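Local coordinates for aminotransferase TlmJ (Streptoalloteichus hindustanus, PDB 5UID), which probably catalyses pyridoxal 5'-phosphate-dependent transamination in natural product biosynthesis, as a member of the DegT/DnrJ/EryC1 aminotransferase family, at residues A[301-312]-A[352-360]; A[314-324]-A[372-383]. One frame throughout, in Å; residues are numbered along the deposited sequence.

Contact 1 of 2, residues A[301-312]-A[352-360]; sequences YFYWVRMDASVR and AEETLCLPL. With SO4 (sulfate ion), chain F.
V305 and L356 exchange backbone bonds, V305 N to L356 O (2.8 Å) and L356 N to V305 O (2.9 Å). M307 N to E354 O carries the pairing up to the end of helix 346-354, while W304-C357 and R306-T355 are non-hydrogen-bonded pairs. The result is a two-stranded antiparallel sheet, consistent with the small C-terminal domain of fold type I PLP enzymes. R312 NH2 donates to A352 O (2.6 Å) and T355 O (3.0 Å), both near the guanidinium plane, though it meets A352 O from above that carbonyl's plane; E353 O lies over the centre of one face. With CG anti to the backbone N (chi1 -161°), bends at chi2 and chi3 bring the guanidinium to the helix C terminus, whose carbonyls would probably stabilise its charge. A water joins D308 OD1 and A309 N to E354 OE2; E354 OE1 pairs with R350. R306 forks on a sulfate, probably from the crystallisation liquor, NH1 to O3 (2.9 Å) and NH2 to O4; NH2 also bonds C288 O. L358 CD1 packs on V305 CG1 and the Y303 ring edge, T355 CG2 beside W304 CB. A sulfur-aromatic contact places C357 SG above the F302 ring face, distantly (4.8 Å to the centroid).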
loop_
_atom_site.group_PDB
_atom_site.type_symbol
_atom_site.label_atom_id
_atom_site.label_comp_id
_atom_site.label_asym_id
_atom_site.label_seq_id
_atom_site.Cartn_x
_atom_site.Cartn_y
_atom_site.Cartn_z
ATOM N N TYR A 301 -21.758 -9.301 -5.876
ATOM C CA TYR A 301 -21.039 -8.711 -4.753
ATOM C C TYR A 301 -21.983 -8.180 -3.680
ATOM O O TYR A 301 -21.720 -8.356 -2.486
ATOM C CB TYR A 301 -20.120 -7.592 -5.252
ATOM C CG TYR A 301 -19.256 -6.982 -4.172
ATOM C CD1 TYR A 301 -18.458 -7.782 -3.364
ATOM C CD2 TYR A 301 -19.231 -5.608 -3.966
ATOM C CE1 TYR A 301 -17.665 -7.233 -2.373
ATOM C CE2 TYR A 301 -18.436 -5.048 -2.980
ATOM C CZ TYR A 301 -17.658 -5.867 -2.186
ATOM O OH TYR A 301 -16.869 -5.319 -1.200
ATOM N N PHE A 302 -23.073 -7.529 -4.082
ATOM C CA PHE A 302 -24.119 -7.080 -3.177
ATOM C C PHE A 302 -25.423 -7.792 -3.501
ATOM O O PHE A 302 -25.725 -8.072 -4.666
ATOM C CB PHE A 302 -24.373 -5.565 -3.282
ATOM C CG PHE A 302 -23.215 -4.711 -2.865
ATOM C CD1 PHE A 302 -22.391 -5.083 -1.819
ATOM C CD2 PHE A 302 -22.963 -3.514 -3.519
ATOM C CE1 PHE A 302 -21.332 -4.281 -1.437
ATOM C CE2 PHE A 302 -21.902 -2.711 -3.146
ATOM C CZ PHE A 302 -21.087 -3.095 -2.102
ATOM N N TYR A 303 -26.206 -8.072 -2.463
ATOM C CA TYR A 303 -27.626 -8.374 -2.624
ATOM C C TYR A 303 -28.386 -7.295 -1.863
ATOM O O TYR A 303 -28.559 -7.386 -0.643
ATOM C CB TYR A 303 -27.983 -9.771 -2.128
ATOM C CG TYR A 303 -29.377 -10.173 -2.550
ATOM C CD1 TYR A 303 -29.599 -10.803 -3.769
ATOM C CD2 TYR A 303 -30.477 -9.892 -1.749
ATOM C CE1 TYR A 303 -30.872 -11.160 -4.167
ATOM C CE2 TYR A 303 -31.754 -10.244 -2.141
ATOM C CZ TYR A 303 -31.944 -10.878 -3.352
ATOM O OH TYR A 303 -33.212 -11.235 -3.747
ATOM N N TRP A 304 -28.830 -6.269 -2.581
ATOM C CA TRP A 304 -29.474 -5.112 -1.975
ATOM C C TRP A 304 -30.986 -5.232 -2.106
ATOM O O TRP A 304 -31.504 -5.531 -3.186
ATOM C CB TRP A 304 -28.981 -3.814 -2.620
ATOM C CG TRP A 304 -29.344 -3.651 -4.073
ATOM C CD1 TRP A 304 -30.352 -2.885 -4.583
ATOM C CD2 TRP A 304 -28.695 -4.261 -5.198
ATOM N NE1 TRP A 304 -30.371 -2.979 -5.954
ATOM C CE2 TRP A 304 -29.366 -3.818 -6.357
ATOM C CE3 TRP A 304 -27.613 -5.138 -5.338
ATOM C CZ2 TRP A 304 -28.992 -4.222 -7.638
ATOM C CZ3 TRP A 304 -27.244 -5.540 -6.611
ATOM C CH2 TRP A 304 -27.931 -5.081 -7.744
ATOM N N VAL A 305 -31.685 -5.010 -1.000
ATOM C CA VAL A 305 -33.139 -4.984 -0.984
ATOM C C VAL A 305 -33.583 -3.573 -0.637
ATOM O O VAL A 305 -32.889 -2.837 0.074
ATOM C CB VAL A 305 -33.724 -6.008 0.011
ATOM C CG1 VAL A 305 -33.472 -7.427 -0.479
ATOM C CG2 VAL A 305 -33.125 -5.802 1.394
ATOM N N ARG A 306 -34.750 -3.193 -1.151
ATOM C CA ARG A 306 -35.291 -1.856 -0.964
ATOM C C ARG A 306 -36.584 -1.919 -0.165
ATOM O O ARG A 306 -37.411 -2.814 -0.366
ATOM C CB ARG A 306 -35.540 -1.175 -2.311
ATOM C CG ARG A 306 -34.271 -0.768 -3.045
ATOM C CD ARG A 306 -34.569 -0.491 -4.508
ATOM N NE ARG A 306 -34.757 -1.731 -5.255
ATOM C CZ ARG A 306 -35.556 -1.859 -6.310
ATOM N NH1 ARG A 306 -36.262 -0.823 -6.741
ATOM N NH2 ARG A 306 -35.657 -3.029 -6.925
HETATM N N MSE A 307 -36.754 -0.960 0.738
HETATM C CA MSE A 307 -37.946 -0.886 1.571
HETATM C C MSE A 307 -38.225 0.565 1.953
HETATM O O MSE A 307 -37.454 1.458 1.604
HETATM C CB MSE A 307 -37.781 -1.758 2.816
HETATM C CG MSE A 307 -36.665 -1.316 3.746
HETATM SE SE MSE A 307 -36.045 -2.748 4.923
HETATM C CE MSE A 307 -34.822 -3.640 3.701
ATOM N N ASP A 308 -39.331 0.805 2.654
ATOM C CA ASP A 308 -39.664 2.165 3.057
ATOM C C ASP A 308 -38.622 2.699 4.034
ATOM O O ASP A 308 -38.138 1.975 4.909
ATOM C CB ASP A 308 -41.055 2.209 3.690
ATOM C CG ASP A 308 -41.543 3.627 3.921
ATOM O OD1 ASP A 308 -41.906 4.300 2.933
ATOM O OD2 ASP A 308 -41.561 4.070 5.088
ATOM N N ALA A 309 -38.280 3.981 3.876
ATOM C CA ALA A 309 -37.205 4.569 4.669
ATOM C C ALA A 309 -37.516 4.548 6.161
ATOM O O ALA A 309 -36.596 4.510 6.984
ATOM C CB ALA A 309 -36.933 6.000 4.205
ATOM N N SER A 310 -38.798 4.565 6.530
ATOM C CA SER A 310 -39.165 4.557 7.941
ATOM C C SER A 310 -38.879 3.225 8.621
ATOM O O SER A 310 -38.918 3.163 9.855
ATOM C CB SER A 310 -40.645 4.914 8.104
ATOM O OG SER A 310 -41.475 3.979 7.439
ATOM N N VAL A 311 -38.597 2.169 7.862
ATOM C CA VAL A 311 -38.302 0.861 8.436
ATOM C C VAL A 311 -36.912 0.353 8.085
ATOM O O VAL A 311 -36.510 -0.698 8.608
ATOM C CB VAL A 311 -39.358 -0.190 8.027
ATOM C CG1 VAL A 311 -40.763 0.347 8.250
ATOM C CG2 VAL A 311 -39.157 -0.625 6.583
ATOM N N ARG A 312 -36.162 1.054 7.230
ATOM C CA ARG A 312 -34.838 0.576 6.834
ATOM C C ARG A 312 -33.902 0.495 8.033
ATOM O O ARG A 312 -33.254 -0.534 8.261
ATOM C CB ARG A 312 -34.252 1.489 5.753
ATOM C CG ARG A 312 -33.108 0.882 4.932
ATOM C CD ARG A 312 -31.755 0.978 5.637
ATOM N NE ARG A 312 -31.451 2.341 6.063
ATOM C CZ ARG A 312 -30.915 3.269 5.276
ATOM N NH1 ARG A 312 -30.672 4.482 5.752
ATOM N NH2 ARG A 312 -30.622 2.987 4.013
ATOM N N ALA A 352 -30.098 6.021 -0.562
ATOM C CA ALA A 352 -29.408 5.979 0.722
ATOM C C ALA A 352 -30.360 5.761 1.890
ATOM O O ALA A 352 -29.927 5.284 2.946
ATOM C CB ALA A 352 -28.614 7.268 0.935
ATOM N N GLU A 353 -31.639 6.097 1.734
ATOM C CA GLU A 353 -32.606 5.931 2.808
ATOM C C GLU A 353 -33.418 4.649 2.706
ATOM O O GLU A 353 -34.036 4.248 3.698
ATOM C CB GLU A 353 -33.572 7.121 2.842
ATOM C CG GLU A 353 -32.955 8.415 3.334
ATOM C CD GLU A 353 -33.938 9.567 3.302
ATOM O OE1 GLU A 353 -34.249 10.056 2.195
ATOM O OE2 GLU A 353 -34.410 9.974 4.384
ATOM N N GLU A 354 -33.428 3.994 1.546
ATOM C CA GLU A 354 -34.316 2.867 1.312
ATOM C C GLU A 354 -33.606 1.545 1.067
ATOM O O GLU A 354 -34.275 0.507 1.032
ATOM C CB GLU A 354 -35.238 3.158 0.118
ATOM C CG GLU A 354 -36.167 4.342 0.331
ATOM C CD GLU A 354 -37.085 4.584 -0.852
ATOM O OE1 GLU A 354 -36.896 3.926 -1.898
ATOM O OE2 GLU A 354 -37.997 5.431 -0.737
ATOM N N THR A 355 -32.288 1.544 0.905
ATOM C CA THR A 355 -31.561 0.349 0.504
ATOM C C THR A 355 -30.858 -0.276 1.701
ATOM O O THR A 355 -30.328 0.428 2.564
ATOM C CB THR A 355 -30.540 0.675 -0.588
ATOM O OG1 THR A 355 -31.156 1.497 -1.587
ATOM C CG2 THR A 355 -30.030 -0.599 -1.242
ATOM N N LEU A 356 -30.869 -1.606 1.747
ATOM C CA LEU A 356 -30.145 -2.370 2.751
ATOM C C LEU A 356 -29.492 -3.557 2.060
ATOM O O LEU A 356 -30.138 -4.244 1.261
ATOM C CB LEU A 356 -31.074 -2.849 3.871
ATOM C CG LEU A 356 -30.388 -3.442 5.104
ATOM C CD1 LEU A 356 -29.609 -2.364 5.843
ATOM C CD2 LEU A 356 -31.395 -4.113 6.026
ATOM N N CYS A 357 -28.218 -3.789 2.357
ATOM C CA CYS A 357 -27.450 -4.865 1.746
ATOM C C CYS A 357 -27.409 -6.066 2.682
ATOM O O CYS A 357 -27.014 -5.940 3.846
ATOM C CB CYS A 357 -26.033 -4.395 1.418
ATOM S SG CYS A 357 -25.978 -2.967 0.311
ATOM N N LEU A 358 -27.814 -7.228 2.168
ATOM C CA LEU A 358 -27.875 -8.470 2.922
ATOM C C LEU A 358 -26.599 -9.278 2.729
ATOM O O LEU A 358 -25.895 -9.114 1.728
ATOM C CB LEU A 358 -29.084 -9.292 2.479
ATOM C CG LEU A 358 -30.452 -8.612 2.511
ATOM C CD1 LEU A 358 -31.535 -9.612 2.140
ATOM C CD2 LEU A 358 -30.730 -7.988 3.871
ATOM N N PRO A 359 -26.273 -10.157 3.678
ATOM C CA PRO A 359 -25.069 -10.989 3.540
ATOM C C PRO A 359 -25.043 -11.746 2.219
ATOM O O PRO A 359 -26.007 -12.416 1.844
ATOM C CB PRO A 359 -25.170 -11.945 4.733
ATOM C CG PRO A 359 -25.949 -11.187 5.748
ATOM C CD PRO A 359 -26.947 -10.377 4.971
ATOM N N LEU A 360 -23.920 -11.634 1.509
ATOM C CA LEU A 360 -23.753 -12.323 0.230
ATOM C C LEU A 360 -22.263 -12.588 0.035
ATOM O O LEU A 360 -21.507 -11.668 -0.292
ATOM C CB LEU A 360 -24.329 -11.505 -0.915
ATOM C CG LEU A 360 -24.162 -12.114 -2.310
ATOM C CD1 LEU A 360 -24.854 -13.466 -2.390
ATOM C CD2 LEU A 360 -24.692 -11.166 -3.377
HETATM S S SO4 F . -38.022 -2.270 -9.682
HETATM O O1 SO4 F . -39.227 -2.605 -10.435
HETATM O O2 SO4 F . -37.329 -1.168 -10.343
HETATM O O3 SO4 F . -38.392 -1.874 -8.327
HETATM O O4 SO4 F . -37.142 -3.435 -9.629
HETATM O O HOH W 1 -19.757 -9.714 -1.048
HETATM O O HOH W 2 -24.974 -7.303 0.051
HETATM O O HOH W 3 -39.536 5.462 1.573
#

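Contact 2 of 2, residues A[314-324]-A[372-383]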
loop_
_atom_site.group_PDB
_atom_site.type_symbol
_atom_site.label_atom_id
_atom_site.label_comp_id
_atom_site.label_asym_id
_atom_site.label_seq_id
_atom_site.Cartn_x
_atom_site.Cartn_y
_atom_site.Cartn_z
ATOM N N ALA A 314 -34.684 0.572 11.291
ATOM C CA ALA A 314 -35.215 -0.376 12.263
ATOM C C ALA A 314 -34.988 -1.815 11.821
ATOM O O ALA A 314 -34.829 -2.706 12.665
ATOM C CB ALA A 314 -36.704 -0.114 12.490
HETATM N N MSE A 315 -34.961 -2.058 10.514
HETATM C CA MSE A 315 -34.704 -3.390 9.984
HETATM C C MSE A 315 -33.274 -3.832 10.276
HETATM O O MSE A 315 -33.036 -4.968 10.690
HETATM C CB MSE A 315 -34.958 -3.425 8.478
HETATM C CG MSE A 315 -34.888 -4.812 7.889
HETATM SE SE MSE A 315 -36.375 -5.908 8.497
HETATM C CE MSE A 315 -35.589 -7.632 8.164
ATOM N N ALA A 316 -32.322 -2.923 10.053
ATOM C CA ALA A 316 -30.922 -3.239 10.316
ATOM C C ALA A 316 -30.674 -3.454 11.804
ATOM O O ALA A 316 -29.891 -4.332 12.186
ATOM C CB ALA A 316 -30.022 -2.131 9.770
ATOM N N ARG A 317 -31.334 -2.667 12.658
ATOM C CA ARG A 317 -31.201 -2.861 14.100
ATOM C C ARG A 317 -31.776 -4.205 14.528
ATOM O O ARG A 317 -31.188 -4.903 15.363
ATOM C CB ARG A 317 -31.895 -1.724 14.852
ATOM C CG ARG A 317 -31.099 -0.430 14.924
ATOM C CD ARG A 317 -32.000 0.780 14.716
ATOM N NE ARG A 317 -33.192 0.739 15.561
ATOM C CZ ARG A 317 -34.250 1.526 15.397
ATOM N NH1 ARG A 317 -35.293 1.422 16.211
ATOM N NH2 ARG A 317 -34.269 2.416 14.413
ATOM N N ARG A 318 -32.929 -4.580 13.971
ATOM C CA ARG A 318 -33.543 -5.856 14.317
ATOM C C ARG A 318 -32.688 -7.023 13.837
ATOM O O ARG A 318 -32.438 -7.972 14.589
ATOM C CB ARG A 318 -34.949 -5.938 13.724
ATOM C CG ARG A 318 -35.688 -7.220 14.067
ATOM C CD ARG A 318 -37.041 -7.276 13.382
ATOM N NE ARG A 318 -37.711 -8.555 13.598
ATOM C CZ ARG A 318 -38.656 -8.762 14.509
ATOM N NH1 ARG A 318 -39.053 -7.768 15.293
ATOM N NH2 ARG A 318 -39.208 -9.962 14.633
ATOM N N LEU A 319 -32.228 -6.964 12.584
ATOM C CA LEU A 319 -31.392 -8.036 12.050
ATOM C C LEU A 319 -30.101 -8.175 12.843
ATOM O O LEU A 319 -29.634 -9.295 13.089
ATOM C CB LEU A 319 -31.093 -7.782 10.573
ATOM C CG LEU A 319 -32.302 -7.943 9.652
ATOM C CD1 LEU A 319 -31.941 -7.654 8.204
ATOM C CD2 LEU A 319 -32.871 -9.338 9.794
ATOM N N TYR A 320 -29.513 -7.050 13.260
ATOM C CA TYR A 320 -28.304 -7.102 14.075
ATOM C C TYR A 320 -28.551 -7.858 15.375
ATOM O O TYR A 320 -27.750 -8.711 15.771
ATOM C CB TYR A 320 -27.800 -5.687 14.366
ATOM C CG TYR A 320 -26.479 -5.658 15.104
ATOM C CD1 TYR A 320 -25.278 -5.638 14.410
ATOM C CD2 TYR A 320 -26.431 -5.660 16.494
ATOM C CE1 TYR A 320 -24.069 -5.613 15.078
ATOM C CE2 TYR A 320 -25.223 -5.640 17.168
ATOM C CZ TYR A 320 -24.047 -5.616 16.452
ATOM O OH TYR A 320 -22.840 -5.593 17.112
ATOM N N ASP A 321 -29.661 -7.558 16.054
ATOM C CA ASP A 321 -29.980 -8.246 17.301
ATOM C C ASP A 321 -30.229 -9.734 17.094
ATOM O O ASP A 321 -30.111 -10.509 18.047
ATOM C CB ASP A 321 -31.202 -7.608 17.963
ATOM C CG ASP A 321 -30.958 -6.172 18.385
ATOM O OD1 ASP A 321 -29.780 -5.791 18.543
ATOM O OD2 ASP A 321 -31.946 -5.428 18.562
ATOM N N ARG A 322 -30.579 -10.149 15.880
ATOM C CA ARG A 322 -30.831 -11.552 15.579
ATOM C C ARG A 322 -29.607 -12.267 15.025
ATOM O O ARG A 322 -29.713 -13.431 14.626
ATOM C CB ARG A 322 -31.992 -11.676 14.589
ATOM C CG ARG A 322 -33.284 -11.005 15.040
ATOM C CD ARG A 322 -34.020 -11.827 16.081
ATOM N NE ARG A 322 -35.400 -11.377 16.243
ATOM C CZ ARG A 322 -35.790 -10.454 17.116
ATOM N NH1 ARG A 322 -34.904 -9.877 17.916
ATOM N NH2 ARG A 322 -37.068 -10.109 17.190
ATOM N N GLY A 323 -28.455 -11.606 14.992
ATOM C CA GLY A 323 -27.249 -12.216 14.476
ATOM C C GLY A 323 -27.073 -12.133 12.978
ATOM O O GLY A 323 -26.363 -12.969 12.408
ATOM N N VAL A 324 -27.684 -11.153 12.317
ATOM C CA VAL A 324 -27.572 -10.984 10.871
ATOM C C VAL A 324 -27.047 -9.576 10.621
ATOM O O VAL A 324 -27.788 -8.597 10.751
ATOM C CB VAL A 324 -28.905 -11.224 10.152
ATOM C CG1 VAL A 324 -28.783 -10.879 8.673
ATOM C CG2 VAL A 324 -29.351 -12.668 10.331
ATOM N N VAL A 372 -31.092 -15.766 7.032
ATOM C CA VAL A 372 -31.279 -14.409 6.524
ATOM C C VAL A 372 -32.686 -14.240 5.963
ATOM O O VAL A 372 -33.388 -13.274 6.285
ATOM C CB VAL A 372 -30.207 -14.075 5.471
ATOM C CG1 VAL A 372 -30.537 -12.764 4.772
ATOM C CG2 VAL A 372 -28.835 -14.000 6.120
ATOM N N ILE A 373 -33.121 -15.179 5.117
ATOM C CA ILE A 373 -34.454 -15.092 4.525
ATOM C C ILE A 373 -35.524 -15.095 5.610
ATOM O O ILE A 373 -36.484 -14.317 5.557
ATOM C CB ILE A 373 -34.669 -16.239 3.521
ATOM C CG1 ILE A 373 -33.680 -16.131 2.361
ATOM C CG2 ILE A 373 -36.104 -16.236 3.005
ATOM C CD1 ILE A 373 -33.749 -17.293 1.393
ATOM N N GLY A 374 -35.371 -15.963 6.613
ATOM C CA GLY A 374 -36.362 -16.032 7.675
ATOM C C GLY A 374 -36.428 -14.764 8.505
ATOM O O GLY A 374 -37.514 -14.272 8.820
ATOM N N GLU A 375 -35.267 -14.215 8.869
ATOM C CA GLU A 375 -35.251 -12.987 9.655
ATOM C C GLU A 375 -35.762 -11.797 8.852
ATOM O O GLU A 375 -36.421 -10.912 9.413
ATOM C CB GLU A 375 -33.842 -12.712 10.176
ATOM C CG GLU A 375 -33.373 -13.689 11.234
ATOM C CD GLU A 375 -34.202 -13.616 12.498
ATOM O OE1 GLU A 375 -34.807 -12.552 12.749
ATOM O OE2 GLU A 375 -34.253 -14.621 13.239
ATOM N N VAL A 376 -35.478 -11.758 7.547
ATOM C CA VAL A 376 -35.978 -10.668 6.713
ATOM C C VAL A 376 -37.498 -10.723 6.619
ATOM O O VAL A 376 -38.183 -9.706 6.789
ATOM C CB VAL A 376 -35.317 -10.698 5.321
ATOM C CG1 VAL A 376 -36.052 -9.774 4.360
ATOM C CG2 VAL A 376 -33.855 -10.282 5.420
ATOM N N ARG A 377 -38.048 -11.911 6.359
ATOM C CA ARG A 377 -39.500 -12.048 6.266
ATOM C C ARG A 377 -40.172 -11.739 7.598
ATOM O O ARG A 377 -41.207 -11.064 7.637
ATOM C CB ARG A 377 -39.868 -13.455 5.791
ATOM C CG ARG A 377 -39.423 -13.773 4.367
ATOM C CD ARG A 377 -39.886 -15.160 3.942
ATOM N NE ARG A 377 -41.343 -15.261 3.939
ATOM C CZ ARG A 377 -42.095 -15.204 2.845
ATOM N NH1 ARG A 377 -43.413 -15.298 2.943
ATOM N NH2 ARG A 377 -41.531 -15.063 1.654
ATOM N N ALA A 378 -39.599 -12.222 8.702
ATOM C CA ALA A 378 -40.179 -11.950 10.013
ATOM C C ALA A 378 -40.032 -10.482 10.389
ATOM O O ALA A 378 -40.952 -9.886 10.962
ATOM C CB ALA A 378 -39.531 -12.842 11.072
ATOM N N GLY A 379 -38.882 -9.883 10.077
ATOM C CA GLY A 379 -38.675 -8.483 10.412
ATOM C C GLY A 379 -39.639 -7.561 9.694
ATOM O O GLY A 379 -40.206 -6.646 10.298
ATOM N N LEU A 380 -39.846 -7.792 8.396
ATOM C CA LEU A 380 -40.766 -6.946 7.646
ATOM C C LEU A 380 -42.209 -7.165 8.079
ATOM O O LEU A 380 -43.011 -6.225 8.049
ATOM C CB LEU A 380 -40.613 -7.200 6.149
ATOM C CG LEU A 380 -41.003 -6.014 5.268
ATOM C CD1 LEU A 380 -40.180 -4.788 5.635
ATOM C CD2 LEU A 380 -40.821 -6.359 3.807
ATOM N N ALA A 381 -42.562 -8.389 8.487
ATOM C CA ALA A 381 -43.909 -8.632 8.993
ATOM C C ALA A 381 -44.153 -7.874 10.290
ATOM O O ALA A 381 -45.243 -7.329 10.503
ATOM C CB ALA A 381 -44.136 -10.130 9.194
ATOM N N ALA A 382 -43.147 -7.816 11.164
ATOM C CA ALA A 382 -43.301 -7.131 12.441
ATOM C C ALA A 382 -43.277 -5.616 12.291
ATOM O O ALA A 382 -43.941 -4.913 13.060
ATOM C CB ALA A 382 -42.205 -7.577 13.410
ATOM N N LEU A 383 -42.528 -5.096 11.322
ATOM C CA LEU A 383 -42.419 -3.657 11.121
ATOM C C LEU A 383 -43.489 -3.100 10.192
ATOM O O LEU A 383 -43.490 -1.893 9.928
ATOM C CB LEU A 383 -41.031 -3.305 10.579
ATOM C CG LEU A 383 -39.864 -3.580 11.531
ATOM C CD1 LEU A 383 -38.540 -3.211 10.885
ATOM C CD2 LEU A 383 -40.057 -2.830 12.838
HETATM O O HOH W 4 -36.111 -10.585 12.298
#
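M315 pushes its selenomethionine end into the opposing helix as a knob into a hole formed by V376, G379, L380 and L383. CG is anti to the backbone N (chi1 -172°) and a bend at chi2 swings CE to 3.4 Å from V376 CA, a tight carbon pair. G379 makes this possible, since a side chain there would collide with M315 CE. The tight side continues with L319 CD2 at 3.5 Å from E375 CB and V324 CG1 against V372 CG2. The segments of helices 309-321 and 366-383 run at 132° with axes 10.2 Å apart, and G323 ends the first in a Schellman motif that delivers V324 to the interface. On the looser, charged outer side R318, extended from CG to NE, reaches over G379, NE 3.3 Å from G379 CA; A382 CB lies over one guanidinium face, toward its rim, and R322 NH2 over the opposite face. A water accepts from R318 NE and donates to E375 O. With an alanine here, that water would probably lose its donor, and A382 CB the guanidinium lying against it. R322 crosses E375, guanidinium and carboxylate planes 89° apart, in a long salt bridge (R322 NE to E375 OE1, 3.7 Å).

From the N terminus, strand 303-306 leads into helix 309-321, and the chain then travels through helix 346-354 and strand 355-358 to helix 366-383. Contact 1 closes the 39-residue excursion after 312; contact 2 closes the 47 residues after 324. Their segments alternate, so the two closures cross rather than nest. Helix 309-321 serves both, beginning in contact 1 and supplying the first side of contact 2. Between them, M315 and A316 rest on L356, M307 SE lies 3.8 Å from M315 CB, and V376 touches L358. Both helices are thus laid on the sheet face that bears V305, L356 and L358, with helix 249-280 also reaching L358 and V376.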